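Side-chain contacts in protein F01G10.3, confirmed by transcript evidence (Caenorhabditis elegans, PDB 3K6J), which probably acts as an NAD+-dependent (3S)-3-hydroxyacyl-CoA dehydrogenase, the zinc-binding dehydrogenase part of a multifunctional enzyme that may also have isomerase and lyase activity: residues W37-D42 with Q210-A215; N172-V177 with S182-I187; K250-Y255 with H260-I265. One frame throughout, in Å; residues are numbered along the deposited sequence.

In the fold
From the N terminus, the loop after helix 22-29 meets helix 209-221 in contact 1, closing a loop of 167 intervening residues that takes in most of the Rossmann-type sheet. Contact 2 is nested inside it: a short loop of four residues separates its segments, which join helix 171-175 to strand 184-188. The two touch, since I212 CD1 lies 3.6 Å from V185 CG2. Contact 3 follows in series, closing the turn between helices 234-253 and 259-269 in the helical C-terminal part. It lies across the chain's centre from the others, about 43 Å from contact 1 and about 45 Å from contact 2, centre to centre.

Contact 1: residues W37-D42 with Q210-A215; sequences WSLPND and QAIATA
Q210 O takes two bonds in the helical turn that sets I212 and A213 against W37: T214 N donates to it at 2.8 Å, and T214 OG1 at 2.7 Å from above the carbonyl plane, 43° out of it. T214 OG1 is engaged a second time by Y52 N, tying this turn to the chain that follows the 37-42 loop. The contact itself is apolar. I212 lays its methyl CG2 over one face of the W37 indole, 3.4 Å from the centroid of the six-membered ring and only 3° off its normal, a nearly axial CH-pi contact. CG2 stands anti to the I212 backbone N, and the other branch, CG1, meets L39, 3.9 Å from L39 CD2 and almost as near to L39 CD1. One isoleucine thus splits its two branches between a ring and an isobutyl group. On the six-membered ring, W37 CZ2 touches A213 CB at 3.9 Å, while L39 N lies in the ring plane at an edge. On the loop side, S38 OG donates to L39 O at 2.8 Å. The W37 ring also meets that of F216, about one turn further along helix 209-221, their planes at about 35°. W37, L39 and I212 all touch L228 of strand 225-229, an outermost strand of the Rossmann-type sheet, so the N-terminal loop packs on helix 209-221 and on this edge strand.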
ATOM      1  N   TRP A  37       3.594 -18.023   8.133  1.00 25.51           N
ATOM      2  CA  TRP A  37       4.452 -17.915   6.939  1.00 24.88           C
ATOM      3  C   TRP A  37       5.329 -19.134   6.731  1.00 25.34           C
ATOM      4  O   TRP A  37       5.698 -19.820   7.684  1.00 25.98           O
ATOM      5  CB  TRP A  37       5.316 -16.636   7.009  1.00 24.77           C
ATOM      6  CG  TRP A  37       6.228 -16.592   8.182  1.00 22.73           C
ATOM      7  CD1 TRP A  37       5.988 -16.009   9.381  1.00 20.80           C
ATOM      8  CD2 TRP A  37       7.545 -17.167   8.259  1.00 19.85           C
ATOM      9  NE1 TRP A  37       7.069 -16.188  10.219  1.00 22.20           N
ATOM     10  CE2 TRP A  37       8.035 -16.904   9.547  1.00 20.27           C
ATOM     11  CE3 TRP A  37       8.345 -17.885   7.356  1.00 19.21           C
ATOM     12  CZ2 TRP A  37       9.294 -17.334   9.974  1.00 21.03           C
ATOM     13  CZ3 TRP A  37       9.602 -18.321   7.782  1.00 22.96           C
ATOM     14  CH2 TRP A  37      10.061 -18.040   9.084  1.00 19.58           C
ATOM     15  N   SER A  38       5.679 -19.392   5.483  1.00 25.75           N
ATOM     16  CA  SER A  38       6.718 -20.349   5.155  1.00 26.96           C
ATOM     17  C   SER A  38       7.583 -19.884   3.990  1.00 27.39           C
ATOM     18  O   SER A  38       7.070 -19.381   2.982  1.00 27.04           O
ATOM     19  CB  SER A  38       6.128 -21.734   4.816  1.00 26.62           C
ATOM     20  OG  SER A  38       7.151 -22.583   4.306  1.00 28.10           O
ATOM     21  N   LEU A  39       8.891 -20.107   4.113  1.00 27.26           N
ATOM     22  CA  LEU A  39       9.806 -19.871   2.998  1.00 27.56           C
ATOM     23  C   LEU A  39       9.688 -21.041   2.017  1.00 28.45           C
ATOM     24  O   LEU A  39       9.104 -22.063   2.357  1.00 27.81           O
ATOM     25  CB  LEU A  39      11.248 -19.740   3.522  1.00 27.81           C
ATOM     26  CG  LEU A  39      11.657 -18.463   4.243  1.00 25.94           C
ATOM     27  CD1 LEU A  39      13.002 -18.660   4.916  1.00 24.58           C
ATOM     28  CD2 LEU A  39      11.743 -17.348   3.207  1.00 22.22           C
ATOM     29  N   PRO A  40      10.221 -20.896   0.793  1.00 29.52           N
ATOM     30  CA  PRO A  40       9.960 -21.935  -0.195  1.00 30.66           C
ATOM     31  C   PRO A  40      10.565 -23.282   0.178  1.00 32.00           C
ATOM     32  O   PRO A  40      11.487 -23.362   1.017  1.00 32.27           O
ATOM     33  CB  PRO A  40      10.670 -21.420  -1.458  1.00 30.88           C
ATOM     34  CG  PRO A  40      10.887 -19.994  -1.241  1.00 30.01           C
ATOM     35  CD  PRO A  40      11.039 -19.809   0.234  1.00 29.33           C
ATOM     36  N   ASN A  41      10.029 -24.322  -0.457  1.00 32.50           N
ATOM     37  CA  ASN A  41      10.501 -25.682  -0.301  1.00 33.36           C
ATOM     38  C   ASN A  41      10.793 -26.002   1.167  1.00 33.13           C
ATOM     39  O   ASN A  41       9.878 -25.950   1.998  1.00 33.25           O
ATOM     40  CB  ASN A  41      11.684 -25.960  -1.254  1.00 33.42           C
ATOM     41  CG  ASN A  41      11.281 -25.877  -2.736  1.00 35.24           C
ATOM     42  OD1 ASN A  41      11.844 -25.086  -3.521  1.00 38.50           O
ATOM     43  ND2 ASN A  41      10.294 -26.675  -3.123  1.00 34.25           N
ATOM     44  N   ASP A  42      12.049 -26.295   1.501  1.00 32.87           N
ATOM     45  CA  ASP A  42      12.362 -26.729   2.858  1.00 32.64           C
ATOM     46  C   ASP A  42      13.207 -25.739   3.685  1.00 33.16           C
ATOM     47  O   ASP A  42      13.790 -26.104   4.732  1.00 33.10           O
ATOM     48  CB  ASP A  42      13.000 -28.144   2.830  1.00 32.91           C
ATOM     49  CG  ASP A  42      12.831 -28.886   4.147  1.00 32.16           C
ATOM     50  OD1 ASP A  42      11.692 -28.984   4.662  1.00 31.51           O
ATOM     51  OD2 ASP A  42      13.844 -29.337   4.693  1.00 35.82           O
ATOM     52  N   GLN A 210      15.482 -17.173  10.355  1.00 28.72           N
ATOM     53  CA  GLN A 210      15.664 -16.239  11.454  1.00 29.18           C
ATOM     54  C   GLN A 210      15.429 -14.813  11.030  1.00 28.21           C
ATOM     55  O   GLN A 210      14.726 -14.071  11.709  1.00 29.01           O
ATOM     56  CB  GLN A 210      17.073 -16.294  12.032  1.00 30.10           C
ATOM     57  CG  GLN A 210      17.326 -17.422  12.944  1.00 34.24           C
ATOM     58  CD  GLN A 210      18.330 -18.340  12.359  1.00 39.68           C
ATOM     59  OE1 GLN A 210      18.359 -18.554  11.131  1.00 41.22           O
ATOM     60  NE2 GLN A 210      19.196 -18.884  13.218  1.00 41.04           N
ATOM     61  N   ALA A 211      16.053 -14.413   9.933  1.00 27.12           N
ATOM     62  CA  ALA A 211      15.847 -13.073   9.411  1.00 26.20           C
ATOM     63  C   ALA A 211      14.350 -12.856   9.203  1.00 24.84           C
ATOM     64  O   ALA A 211      13.831 -11.849   9.605  1.00 25.26           O
ATOM     65  CB  ALA A 211      16.641 -12.856   8.105  1.00 25.42           C
ATOM     66  N   ILE A 212      13.668 -13.820   8.603  1.00 24.86           N
ATOM     67  CA  ILE A 212      12.229 -13.723   8.377  1.00 24.60           C
ATOM     68  C   ILE A 212      11.438 -13.586   9.685  1.00 24.58           C
ATOM     69  O   ILE A 212      10.619 -12.652   9.828  1.00 25.08           O
ATOM     70  CB  ILE A 212      11.701 -14.898   7.539  1.00 24.64           C
ATOM     71  CG1 ILE A 212      12.350 -14.905   6.147  1.00 25.06           C
ATOM     72  CG2 ILE A 212      10.173 -14.823   7.406  1.00 23.52           C
ATOM     73  CD1 ILE A 212      12.222 -13.585   5.364  1.00 24.01           C
ATOM     74  N   ALA A 213      11.714 -14.462  10.650  1.00 24.11           N
ATOM     75  CA  ALA A 213      10.996 -14.428  11.948  1.00 24.79           C
ATOM     76  C   ALA A 213      11.265 -13.136  12.695  1.00 24.23           C
ATOM     77  O   ALA A 213      10.359 -12.551  13.281  1.00 25.00           O
ATOM     78  CB  ALA A 213      11.363 -15.659  12.832  1.00 24.22           C
ATOM     79  N   THR A 214      12.514 -12.687  12.670  1.00 23.84           N
ATOM     80  CA  THR A 214      12.904 -11.478  13.389  1.00 23.20           C
ATOM     81  C   THR A 214      12.193 -10.263  12.787  1.00 23.07           C
ATOM     82  O   THR A 214      11.718  -9.409  13.514  1.00 23.47           O
ATOM     83  CB  THR A 214      14.449 -11.310  13.383  1.00 23.74           C
ATOM     84  OG1 THR A 214      15.039 -12.504  13.897  1.00 22.98           O
ATOM     85  CG2 THR A 214      14.921 -10.104  14.222  1.00 22.18           C
ATOM     86  N   ALA A 215      12.099 -10.204  11.451  1.00 23.25           N
ATOM     87  CA  ALA A 215      11.406  -9.089  10.776  1.00 22.29           C
ATOM     88  C   ALA A 215       9.903  -9.126  11.071  1.00 22.22           C
ATOM     89  O   ALA A 215       9.283  -8.082  11.343  1.00 22.22           O
ATOM     90  CB  ALA A 215      11.665  -9.127   9.259  1.00 21.48           C
TER

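Contact 2: residues N172-V177 with S182-I187; sequences NEISSV and SNLVGI
No flat side chain meets another between I174, S175 and L184; the flat group that L184 CD2 comes up against is the peptide at S175 N, at 3.4 Å. Aromatic rings stand nearby instead: F149 is touched by both I174 and L184, and F162 by L184. The same CD2 methyl does all the touching from the strand. It lies 3.8 Å from I174 CG2 and 3.7 Å from S175 CB, lodged where two successive residues of the helix meet, and the I174 and L184 side chains cross at about a right angle. L184 reaches there because its CG is anti to the backbone N (chi1 -179°), extending the chain toward the helix. Of its side chain S175 turns CB to the leucine; OG bends back to its own helix and donates to N172 O at 2.7 Å, with the donor tilted 25° from the carbonyl plane. N172 O also accepts from S176 N, so two donors grip it near the helix end. The contact joins the helix and second strand of the beta-alpha-beta unit 161-164, 171-175, 184-188, with helix 142-153 packed against I174 and L184 and strand 198-202 antiparallel beside strand 184-188, which ends at the zinc ligand H188.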
ATOM      1  N   ASN A 172      19.322 -10.063  -4.244  1.00 35.99           N
ATOM      2  CA  ASN A 172      20.452 -11.026  -4.203  1.00 36.05           C
ATOM      3  C   ASN A 172      21.835 -10.413  -4.543  1.00 36.37           C
ATOM      4  O   ASN A 172      22.833 -10.726  -3.900  1.00 36.49           O
ATOM      5  CB  ASN A 172      20.131 -12.316  -4.984  1.00 34.90           C
ATOM      6  CG  ASN A 172      18.827 -12.994  -4.495  1.00 32.21           C
ATOM      7  OD1 ASN A 172      18.601 -13.195  -3.280  1.00 29.44           O
ATOM      8  ND2 ASN A 172      17.972 -13.324  -5.438  1.00 25.20           N
ATOM      9  N   GLU A 173      21.879  -9.480  -5.488  1.00 37.73           N
ATOM     10  CA  GLU A 173      23.109  -8.665  -5.680  1.00 38.65           C
ATOM     11  C   GLU A 173      23.653  -8.099  -4.352  1.00 38.87           C
ATOM     12  O   GLU A 173      24.818  -8.308  -3.982  1.00 38.67           O
ATOM     13  CB  GLU A 173      22.844  -7.476  -6.604  1.00 39.31           C
ATOM     14  CG  GLU A 173      22.019  -7.733  -7.871  1.00 40.52           C
ATOM     15  CD  GLU A 173      22.650  -8.743  -8.814  1.00 42.68           C
ATOM     16  OE1 GLU A 173      23.497  -9.535  -8.351  1.00 45.07           O
ATOM     17  OE2 GLU A 173      22.294  -8.751 -10.014  1.00 40.28           O
ATOM     18  N   ILE A 174      22.793  -7.367  -3.644  1.00 38.03           N
ATOM     19  CA  ILE A 174      23.205  -6.664  -2.446  1.00 37.26           C
ATOM     20  C   ILE A 174      23.745  -7.639  -1.393  1.00 38.34           C
ATOM     21  O   ILE A 174      24.817  -7.404  -0.777  1.00 38.12           O
ATOM     22  CB  ILE A 174      22.027  -5.846  -1.860  1.00 36.96           C
ATOM     23  CG1 ILE A 174      21.403  -4.946  -2.928  1.00 34.65           C
ATOM     24  CG2 ILE A 174      22.478  -5.094  -0.631  1.00 35.97           C
ATOM     25  CD1 ILE A 174      20.239  -4.098  -2.421  1.00 34.16           C
ATOM     26  N   SER A 175      22.998  -8.723  -1.171  1.00 39.06           N
ATOM     27  CA  SER A 175      23.474  -9.811  -0.315  1.00 40.37           C
ATOM     28  C   SER A 175      24.766 -10.411  -0.877  1.00 40.77           C
ATOM     29  O   SER A 175      25.659 -10.733  -0.112  1.00 40.81           O
ATOM     30  CB  SER A 175      22.420 -10.915  -0.149  1.00 40.40           C
ATOM     31  OG  SER A 175      22.093 -11.514  -1.395  1.00 40.49           O
ATOM     32  N   SER A 176      24.867 -10.529  -2.207  1.00 42.29           N
ATOM     33  CA  SER A 176      26.065 -11.148  -2.841  1.00 43.24           C
ATOM     34  C   SER A 176      27.415 -10.621  -2.345  1.00 43.55           C
ATOM     35  O   SER A 176      28.442 -11.082  -2.832  1.00 43.63           O
ATOM     36  CB  SER A 176      25.981 -11.196  -4.392  1.00 43.53           C
ATOM     37  OG  SER A 176      26.355  -9.969  -5.053  1.00 44.32           O
ATOM     38  N   VAL A 177      27.401  -9.713  -1.342  1.00 44.34           N
ATOM     39  CA  VAL A 177      28.614  -9.076  -0.778  1.00 44.11           C
ATOM     40  C   VAL A 177      28.796  -9.201   0.716  1.00 44.08           C
ATOM     41  O   VAL A 177      29.819  -8.766   1.265  1.00 44.24           O
ATOM     42  CB  VAL A 177      28.782  -7.550  -1.133  1.00 45.02           C
ATOM     43  CG1 VAL A 177      28.549  -7.283  -2.606  1.00 45.28           C
ATOM     44  CG2 VAL A 177      27.922  -6.641  -0.223  1.00 44.68           C
ATOM     45  N   SER A 182      22.761 -14.383   4.452  1.00 29.67           N
ATOM     46  CA  SER A 182      21.458 -14.858   4.936  1.00 28.60           C
ATOM     47  C   SER A 182      20.671 -13.839   5.764  1.00 28.47           C
ATOM     48  O   SER A 182      19.457 -13.976   5.897  1.00 28.41           O
ATOM     49  CB  SER A 182      21.590 -16.191   5.701  1.00 28.77           C
ATOM     50  OG  SER A 182      22.090 -15.996   7.025  1.00 25.83           O
ATOM     51  N   ASN A 183      21.322 -12.824   6.325  1.00 28.62           N
ATOM     52  CA  ASN A 183      20.550 -11.841   7.109  1.00 29.74           C
ATOM     53  C   ASN A 183      19.946 -10.635   6.354  1.00 28.65           C
ATOM     54  O   ASN A 183      19.374  -9.731   6.954  1.00 29.16           O
ATOM     55  CB  ASN A 183      21.252 -11.423   8.413  1.00 30.97           C
ATOM     56  CG  ASN A 183      22.689 -11.073   8.202  1.00 34.32           C
ATOM     57  OD1 ASN A 183      23.384 -11.764   7.443  1.00 39.63           O
ATOM     58  ND2 ASN A 183      23.168  -9.988   8.868  1.00 35.02           N
ATOM     59  N   LEU A 184      20.014 -10.644   5.040  1.00 27.17           N
ATOM     60  CA  LEU A 184      19.441  -9.554   4.305  1.00 25.90           C
ATOM     61  C   LEU A 184      18.043  -9.931   3.834  1.00 24.65           C
ATOM     62  O   LEU A 184      17.844 -10.989   3.247  1.00 24.70           O
ATOM     63  CB  LEU A 184      20.350  -9.142   3.139  1.00 25.95           C
ATOM     64  CG  LEU A 184      19.822  -7.967   2.300  1.00 27.76           C
ATOM     65  CD1 LEU A 184      20.080  -6.648   3.012  1.00 28.89           C
ATOM     66  CD2 LEU A 184      20.468  -7.963   0.938  1.00 28.99           C
ATOM     67  N   VAL A 185      17.078  -9.062   4.122  1.00 23.45           N
ATOM     68  CA  VAL A 185      15.682  -9.284   3.751  1.00 22.95           C
ATOM     69  C   VAL A 185      15.121  -7.984   3.162  1.00 22.12           C
ATOM     70  O   VAL A 185      15.590  -6.910   3.509  1.00 23.50           O
ATOM     71  CB  VAL A 185      14.859  -9.763   5.020  1.00 23.04           C
ATOM     72  CG1 VAL A 185      14.767  -8.681   6.075  1.00 21.87           C
ATOM     73  CG2 VAL A 185      13.427 -10.272   4.628  1.00 23.86           C
ATOM     74  N   GLY A 186      14.163  -8.068   2.253  1.00 21.19           N
ATOM     75  CA  GLY A 186      13.527  -6.869   1.722  1.00 19.62           C
ATOM     76  C   GLY A 186      12.378  -6.477   2.657  1.00 20.34           C
ATOM     77  O   GLY A 186      11.660  -7.348   3.202  1.00 19.74           O
ATOM     78  N   ILE A 187      12.219  -5.176   2.878  1.00 19.17           N
ATOM     79  CA  ILE A 187      11.145  -4.660   3.735  1.00 18.92           C
ATOM     80  C   ILE A 187      10.518  -3.448   3.096  1.00 19.01           C
ATOM     81  O   ILE A 187      11.186  -2.408   2.957  1.00 19.35           O
ATOM     82  CB  ILE A 187      11.646  -4.309   5.154  1.00 19.32           C
ATOM     83  CG1 ILE A 187      12.310  -5.539   5.780  1.00 19.72           C
ATOM     84  CG2 ILE A 187      10.488  -3.778   6.021  1.00 18.40           C
ATOM     85  CD1 ILE A 187      12.813  -5.372   7.152  1.00 20.45           C
TER

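Contact 3: residues K250-Y255 with H260-I265; sequences KLMYEY and HQIDKI
I262 projects onto L251 and M252 across two consecutive helices joined by a short turn, 234-253 and 259-269, in the largely helical C-terminal part of the 3-hydroxyacyl-CoA dehydrogenase fold. The tight part is small and wholly apolar. The I262 methyl CD1 rests against neighbouring residues, 3.8 Å from L251 CB and 3.7 Å from M252 CG, the methionine crossing it at about a right angle. I262 CG1 lies beside the same leucine, 4.0 Å from L251 CD1. CG1, anti to the I262 carbonyl carbon (chi1 -67°), and an extended chi2 bring CD1 to the first helix. Cut back to an alanine, this position would probably leave a gap against L251 CB and M252 CG and lose the packing on P275 and M276 of helix 275-282. The solvent side is carried by K264, which is exposed, and by H260, Q261, Y253 and E254, which are partly so. The buried K250 and D263 have partners elsewhere: K250 NZ forms a salt bridge with E428 OE2, and D263 OD2 is bonded to T277 OG1 and Y320 OH. The other carboxylate oxygen, D263 OD1, is hydrogen-bonded to the backbone amide M276 N near the start of helix 275-282.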
ATOM      1  N   LYS A 250     -16.271   5.702 -14.493  1.00 40.84           N
ATOM      2  CA  LYS A 250     -17.461   5.426 -15.299  1.00 41.41           C
ATOM      3  C   LYS A 250     -18.729   5.886 -14.579  1.00 42.85           C
ATOM      4  O   LYS A 250     -19.671   6.358 -15.225  1.00 43.07           O
ATOM      5  CB  LYS A 250     -17.577   3.952 -15.655  1.00 40.70           C
ATOM      6  CG  LYS A 250     -16.688   3.485 -16.794  1.00 39.11           C
ATOM      7  CD  LYS A 250     -16.784   1.958 -16.949  1.00 35.53           C
ATOM      8  CE  LYS A 250     -15.732   1.409 -17.904  1.00 34.79           C
ATOM      9  NZ  LYS A 250     -15.683  -0.081 -17.816  1.00 35.79           N
ATOM     10  N   LEU A 251     -18.742   5.768 -13.250  1.00 43.57           N
ATOM     11  CA  LEU A 251     -19.883   6.194 -12.458  1.00 44.84           C
ATOM     12  C   LEU A 251     -20.172   7.684 -12.639  1.00 46.15           C
ATOM     13  O   LEU A 251     -21.318   8.126 -12.496  1.00 46.32           O
ATOM     14  CB  LEU A 251     -19.667   5.876 -10.977  1.00 44.35           C
ATOM     15  CG  LEU A 251     -19.747   4.398 -10.578  1.00 44.52           C
ATOM     16  CD1 LEU A 251     -19.281   4.200  -9.132  1.00 43.73           C
ATOM     17  CD2 LEU A 251     -21.144   3.804 -10.796  1.00 42.60           C
ATOM     18  N   MET A 252     -19.125   8.447 -12.950  1.00 47.40           N
ATOM     19  CA  MET A 252     -19.251   9.884 -13.145  1.00 48.57           C
ATOM     20  C   MET A 252     -19.684  10.236 -14.568  1.00 49.38           C
ATOM     21  O   MET A 252     -20.671  10.954 -14.744  1.00 49.99           O
ATOM     22  CB  MET A 252     -17.952  10.620 -12.778  1.00 48.62           C
ATOM     23  CG  MET A 252     -17.688  10.744 -11.282  1.00 47.67           C
ATOM     24  SD  MET A 252     -16.192  11.677 -10.942  1.00 45.71           S
ATOM     25  CE  MET A 252     -14.983  10.773 -11.919  1.00 47.10           C
ATOM     26  N   TYR A 253     -18.969   9.735 -15.576  1.00 50.19           N
ATOM     27  CA  TYR A 253     -19.258  10.135 -16.953  1.00 50.74           C
ATOM     28  C   TYR A 253     -20.375   9.372 -17.667  1.00 51.20           C
ATOM     29  O   TYR A 253     -21.019   9.938 -18.546  1.00 51.31           O
ATOM     30  CB  TYR A 253     -17.999  10.261 -17.826  1.00 50.57           C
ATOM     31  CG  TYR A 253     -17.204   9.004 -18.043  1.00 50.92           C
ATOM     32  CD1 TYR A 253     -16.013   8.789 -17.345  1.00 51.46           C
ATOM     33  CD2 TYR A 253     -17.619   8.036 -18.960  1.00 51.16           C
ATOM     34  CE1 TYR A 253     -15.261   7.645 -17.542  1.00 51.14           C
ATOM     35  CE2 TYR A 253     -16.874   6.877 -19.161  1.00 51.44           C
ATOM     36  CZ  TYR A 253     -15.694   6.695 -18.446  1.00 52.24           C
ATOM     37  OH  TYR A 253     -14.944   5.553 -18.633  1.00 55.25           O
ATOM     38  N   GLU A 254     -20.596   8.104 -17.306  1.00 51.19           N
ATOM     39  CA  GLU A 254     -21.666   7.309 -17.914  1.00 51.34           C
ATOM     40  C   GLU A 254     -22.959   7.389 -17.115  1.00 51.33           C
ATOM     41  O   GLU A 254     -24.060   7.305 -17.686  1.00 52.13           O
ATOM     42  CB  GLU A 254     -21.258   5.850 -18.087  1.00 51.53           C
ATOM     43  CG  GLU A 254     -20.451   5.581 -19.343  1.00 52.94           C
ATOM     44  CD  GLU A 254     -19.849   4.197 -19.339  1.00 54.79           C
ATOM     45  OE1 GLU A 254     -18.752   4.026 -19.914  1.00 55.09           O
ATOM     46  OE2 GLU A 254     -20.467   3.279 -18.745  1.00 56.44           O
ATOM     47  N   TYR A 255     -22.822   7.533 -15.799  1.00 50.52           N
ATOM     48  CA  TYR A 255     -23.959   7.712 -14.907  1.00 49.62           C
ATOM     49  C   TYR A 255     -23.792   9.106 -14.353  1.00 49.08           C
ATOM     50  O   TYR A 255     -22.865   9.816 -14.739  1.00 49.12           O
ATOM     51  CB  TYR A 255     -23.966   6.635 -13.813  1.00 49.85           C
ATOM     52  CG  TYR A 255     -23.890   5.230 -14.381  1.00 49.83           C
ATOM     53  CD1 TYR A 255     -25.043   4.477 -14.584  1.00 49.65           C
ATOM     54  CD2 TYR A 255     -22.663   4.666 -14.744  1.00 50.13           C
ATOM     55  CE1 TYR A 255     -24.977   3.189 -15.120  1.00 50.72           C
ATOM     56  CE2 TYR A 255     -22.588   3.385 -15.279  1.00 50.52           C
ATOM     57  CZ  TYR A 255     -23.747   2.649 -15.467  1.00 51.60           C
ATOM     58  OH  TYR A 255     -23.673   1.368 -16.002  1.00 53.00           O
ATOM     59  N   HIS A 260     -18.556  13.039  -4.110  1.00 40.59           N
ATOM     60  CA  HIS A 260     -18.961  12.792  -2.719  1.00 39.96           C
ATOM     61  C   HIS A 260     -19.997  11.672  -2.605  1.00 39.10           C
ATOM     62  O   HIS A 260     -20.106  11.065  -1.557  1.00 38.98           O
ATOM     63  CB  HIS A 260     -19.456  14.072  -2.021  1.00 40.47           C
ATOM     64  CG  HIS A 260     -20.777  14.569  -2.538  1.00 42.12           C
ATOM     65  ND1 HIS A 260     -20.903  15.241  -3.738  1.00 43.12           N
ATOM     66  CD2 HIS A 260     -22.029  14.461  -2.032  1.00 42.67           C
ATOM     67  CE1 HIS A 260     -22.175  15.535  -3.943  1.00 44.55           C
ATOM     68  NE2 HIS A 260     -22.879  15.072  -2.922  1.00 44.74           N
ATOM     69  N   GLN A 261     -20.736  11.395  -3.683  1.00 38.63           N
ATOM     70  CA  GLN A 261     -21.747  10.320  -3.680  1.00 38.33           C
ATOM     71  C   GLN A 261     -21.107   8.933  -3.774  1.00 37.45           C
ATOM     72  O   GLN A 261     -21.412   8.034  -2.978  1.00 37.26           O
ATOM     73  CB  GLN A 261     -22.781  10.505  -4.790  1.00 38.20           C
ATOM     74  CG  GLN A 261     -23.442  11.866  -4.750  1.00 39.00           C
ATOM     75  CD  GLN A 261     -24.610  11.967  -5.680  1.00 40.95           C
ATOM     76  OE1 GLN A 261     -24.484  11.743  -6.888  1.00 42.45           O
ATOM     77  NE2 GLN A 261     -25.773  12.310  -5.127  1.00 40.87           N
ATOM     78  N   ILE A 262     -20.215   8.783  -4.743  1.00 36.44           N
ATOM     79  CA  ILE A 262     -19.369   7.599  -4.865  1.00 35.42           C
ATOM     80  C   ILE A 262     -18.558   7.342  -3.584  1.00 34.95           C
ATOM     81  O   ILE A 262     -18.610   6.246  -3.016  1.00 35.08           O
ATOM     82  CB  ILE A 262     -18.427   7.744  -6.063  1.00 35.62           C
ATOM     83  CG1 ILE A 262     -19.263   7.730  -7.353  1.00 34.90           C
ATOM     84  CG2 ILE A 262     -17.356   6.637  -6.031  1.00 34.70           C
ATOM     85  CD1 ILE A 262     -18.697   8.501  -8.464  1.00 33.70           C
ATOM     86  N   ASP A 263     -17.837   8.355  -3.122  1.00 33.77           N
ATOM     87  CA  ASP A 263     -16.993   8.209  -1.955  1.00 33.01           C
ATOM     88  C   ASP A 263     -17.818   7.822  -0.726  1.00 33.08           C
ATOM     89  O   ASP A 263     -17.354   7.063   0.138  1.00 33.02           O
ATOM     90  CB  ASP A 263     -16.211   9.490  -1.711  1.00 32.95           C
ATOM     91  CG  ASP A 263     -15.114   9.720  -2.752  1.00 32.54           C
ATOM     92  OD1 ASP A 263     -14.954   8.900  -3.679  1.00 31.28           O
ATOM     93  OD2 ASP A 263     -14.395  10.735  -2.637  1.00 32.39           O
ATOM     94  N   LYS A 264     -19.055   8.309  -0.669  1.00 32.49           N
ATOM     95  CA  LYS A 264     -19.909   8.050   0.474  1.00 31.99           C
ATOM     96  C   LYS A 264     -20.362   6.610   0.467  1.00 31.21           C
ATOM     97  O   LYS A 264     -20.449   5.989   1.508  1.00 30.64           O
ATOM     98  CB  LYS A 264     -21.108   8.999   0.500  1.00 32.60           C
ATOM     99  CG  LYS A 264     -21.973   8.884   1.742  1.00 33.98           C
ATOM    100  CD  LYS A 264     -21.211   9.333   2.975  1.00 37.98           C
ATOM    101  CE  LYS A 264     -22.046   9.151   4.225  1.00 40.94           C
ATOM    102  NZ  LYS A 264     -21.217   9.528   5.387  1.00 44.05           N
ATOM    103  N   ILE A 265     -20.611   6.081  -0.724  1.00 30.93           N
ATOM    104  CA  ILE A 265     -21.031   4.706  -0.878  1.00 30.70           C
ATOM    105  C   ILE A 265     -19.888   3.751  -0.487  1.00 30.91           C
ATOM    106  O   ILE A 265     -20.094   2.767   0.236  1.00 31.10           O
ATOM    107  CB  ILE A 265     -21.537   4.457  -2.311  1.00 30.85           C
ATOM    108  CG1 ILE A 265     -22.878   5.189  -2.534  1.00 31.08           C
ATOM    109  CG2 ILE A 265     -21.684   2.964  -2.580  1.00 30.04           C
ATOM    110  CD1 ILE A 265     -23.281   5.339  -4.030  1.00 32.61           C
TER